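Local coordinates for protein phytoene synthase (Enterococcus hirae, PDB 5IYS) that probably joins two farnesyl diphosphate molecules head to head into a C30 carotenoid precursor, as a magnesium-dependent dehydrosqualene synthase, at residues A158-E163 against Y224-E229. Numbering follows the deposited sequence.
Sequences AKKLGE and YEESFE. With FPS (S-[(2E,6E)-3,7,11-trimethyldodeca-2,6,10-trienyl] trihydrogen thiodiphosphate), chain G.
Leu161 on helix 155-172 and Ser227 on helix 207-227 bring the two backbones together, their CA atoms only 5.3 Å apart. A small residue suits so close an approach: Ser227 CB lies 3.6 Å from Leu161 N, and its OG turns back to donate its proton to Tyr224 O at 2.8 Å, a bond within its own segment. Tyr224 O also accepts from Phe228 N and sits over the centre of one face of the Phe228 ring. Leu161 divides its branches between protein and ligand. With CG anti to the backbone N (chi1 178°), CD1 meets the Tyr224 ring obliquely, 3.6 Å from CD1 of the tyrosine, while CD2 lies 3.7 Å from FPS C12. In this all-helical squalene/phytoene synthase fold, the contact thus backs the pocket for one farnesyl thiodiphosphate; Ala158 CB, a single methyl in apolar contact with the prenyl end, lies 3.8 Å from FPS C14, one of the two methyls that end the farnesyl chain. The Tyr224 hydroxyl is hydrogen-bonded to Thr168, further along helix 155-172. At the more exposed margin, the long, extended Lys160 chain reaches across to Glu226, its NZ making a 2.9 Å salt bridge to OE1 on the anti side, 17° out of the carboxylate plane.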
# COMPACT_ATOMS: atom_id res chain seq x y z
N ALA A 158 3.33 -12.00 1.49
CA ALA A 158 3.30 -10.60 1.89
C ALA A 158 3.43 -9.73 0.66
O ALA A 158 2.71 -8.75 0.50
CB ALA A 158 4.42 -10.32 2.86
N LYS A 159 4.38 -10.07 -0.21
CA LYS A 159 4.57 -9.30 -1.43
C LYS A 159 3.33 -9.37 -2.29
O LYS A 159 3.01 -8.42 -2.97
CB LYS A 159 5.77 -9.82 -2.22
CG LYS A 159 7.12 -9.43 -1.64
CD LYS A 159 8.21 -9.54 -2.72
CE LYS A 159 8.83 -10.93 -2.77
NZ LYS A 159 9.86 -10.99 -3.86
N LYS A 160 2.66 -10.52 -2.31
CA LYS A 160 1.41 -10.63 -3.06
C LYS A 160 0.31 -9.67 -2.55
O LYS A 160 -0.51 -9.18 -3.34
CB LYS A 160 0.91 -12.07 -3.07
CG LYS A 160 1.77 -12.98 -4.00
CD LYS A 160 1.33 -14.44 -3.91
CE LYS A 160 2.03 -15.29 -4.96
NZ LYS A 160 1.61 -16.69 -4.66
N LEU A 161 0.20 -9.49 -1.23
CA LEU A 161 -0.88 -8.63 -0.71
C LEU A 161 -0.59 -7.17 -1.12
O LEU A 161 -1.50 -6.40 -1.45
CB LEU A 161 -0.95 -8.70 0.83
CG LEU A 161 -2.01 -7.80 1.49
CD1 LEU A 161 -3.39 -7.89 0.84
CD2 LEU A 161 -2.12 -8.10 2.99
N GLY A 162 0.67 -6.78 -1.04
CA GLY A 162 1.06 -5.42 -1.48
C GLY A 162 0.79 -5.22 -2.96
O GLY A 162 0.25 -4.19 -3.39
N GLU A 163 1.12 -6.22 -3.77
CA GLU A 163 0.73 -6.20 -5.16
C GLU A 163 -0.78 -6.13 -5.41
O GLU A 163 -1.24 -5.37 -6.28
CB GLU A 163 1.35 -7.38 -5.94
CG GLU A 163 1.26 -7.20 -7.45
CD GLU A 163 1.68 -8.48 -8.21
OE1 GLU A 163 2.35 -9.35 -7.61
OE2 GLU A 163 1.30 -8.65 -9.38
N TYR A 224 -4.98 -11.32 -3.61
CA TYR A 224 -5.52 -11.18 -2.27
C TYR A 224 -5.66 -12.58 -1.69
O TYR A 224 -5.17 -12.88 -0.59
CB TYR A 224 -6.88 -10.44 -2.28
CG TYR A 224 -6.78 -8.92 -2.35
CD1 TYR A 224 -6.26 -8.17 -1.28
CD2 TYR A 224 -7.33 -8.23 -3.41
CE1 TYR A 224 -6.24 -6.77 -1.32
CE2 TYR A 224 -7.27 -6.84 -3.49
CZ TYR A 224 -6.74 -6.12 -2.44
OH TYR A 224 -6.77 -4.72 -2.50
N GLU A 225 -6.42 -13.41 -2.38
CA GLU A 225 -6.67 -14.77 -1.89
C GLU A 225 -5.39 -15.58 -1.63
O GLU A 225 -5.28 -16.21 -0.58
CB GLU A 225 -7.64 -15.52 -2.80
CG GLU A 225 -9.11 -15.21 -2.53
CD GLU A 225 -9.61 -15.75 -1.18
OE1 GLU A 225 -9.13 -16.83 -0.77
OE2 GLU A 225 -10.43 -15.08 -0.51
N GLU A 226 -4.45 -15.56 -2.56
CA GLU A 226 -3.16 -16.18 -2.35
C GLU A 226 -2.42 -15.65 -1.12
O GLU A 226 -1.84 -16.43 -0.37
CB GLU A 226 -2.27 -16.12 -3.59
CG GLU A 226 -2.81 -16.87 -4.81
CD GLU A 226 -2.12 -16.45 -6.10
OE1 GLU A 226 -0.91 -16.16 -6.02
OE2 GLU A 226 -2.79 -16.40 -7.16
N SER A 227 -2.48 -14.35 -0.89
CA SER A 227 -1.69 -13.76 0.20
C SER A 227 -2.21 -14.22 1.55
O SER A 227 -1.45 -14.22 2.54
CB SER A 227 -1.70 -12.22 0.14
OG SER A 227 -2.96 -11.70 0.58
N PHE A 228 -3.50 -14.55 1.61
CA PHE A 228 -4.14 -14.99 2.86
C PHE A 228 -3.58 -16.33 3.37
O PHE A 228 -3.75 -16.67 4.55
CB PHE A 228 -5.67 -15.09 2.71
CG PHE A 228 -6.35 -13.78 2.37
CD1 PHE A 228 -5.68 -12.57 2.49
CD2 PHE A 228 -7.66 -13.78 1.87
CE1 PHE A 228 -6.34 -11.36 2.26
CE2 PHE A 228 -8.33 -12.58 1.62
CZ PHE A 228 -7.66 -11.37 1.78
N GLU A 229 -2.79 -17.01 2.56
CA GLU A 229 -2.05 -18.18 3.01
C GLU A 229 -1.11 -17.90 4.19
O GLU A 229 -0.82 -18.79 5.00
CB GLU A 229 -1.23 -18.68 1.83
CG GLU A 229 -0.37 -19.88 2.12
CD GLU A 229 0.36 -20.33 0.85
OE1 GLU A 229 -0.33 -20.55 -0.18
OE2 GLU A 229 1.61 -20.41 0.89
C1 FPS G . -2.48 2.84 -0.38
S1 FPS G . -1.79 4.06 0.67
C2 FPS G . -1.57 1.65 -0.15
C3 FPS G . -1.22 0.76 -1.10
C4 FPS G . -1.76 0.88 -2.49
C5 FPS G . -0.30 -0.40 -0.78
C6 FPS G . 0.20 -0.46 0.66
C7 FPS G . 0.76 -1.85 0.92
C8 FPS G . 0.62 -2.47 2.10
C10 FPS G . 1.33 -3.79 2.28
C9 FPS G . -0.14 -1.87 3.26
C11 FPS G . 0.31 -4.86 2.70
C12 FPS G . 1.01 -6.16 3.06
C13 FPS G . 1.37 -6.51 4.31
C14 FPS G . 2.03 -7.85 4.55
C15 FPS G . 1.11 -5.63 5.50
PA FPS G . -3.14 5.56 1.10
O1A FPS G . -2.85 6.20 2.38
O2A FPS G . -2.76 6.64 -0.04
O3A FPS G . -4.68 5.20 0.86
PB FPS G . -5.23 5.43 -0.65
O1B FPS G . -5.88 6.78 -0.77
O2B FPS G . -6.14 4.24 -0.87
O3B FPS G . -4.15 5.39 -1.71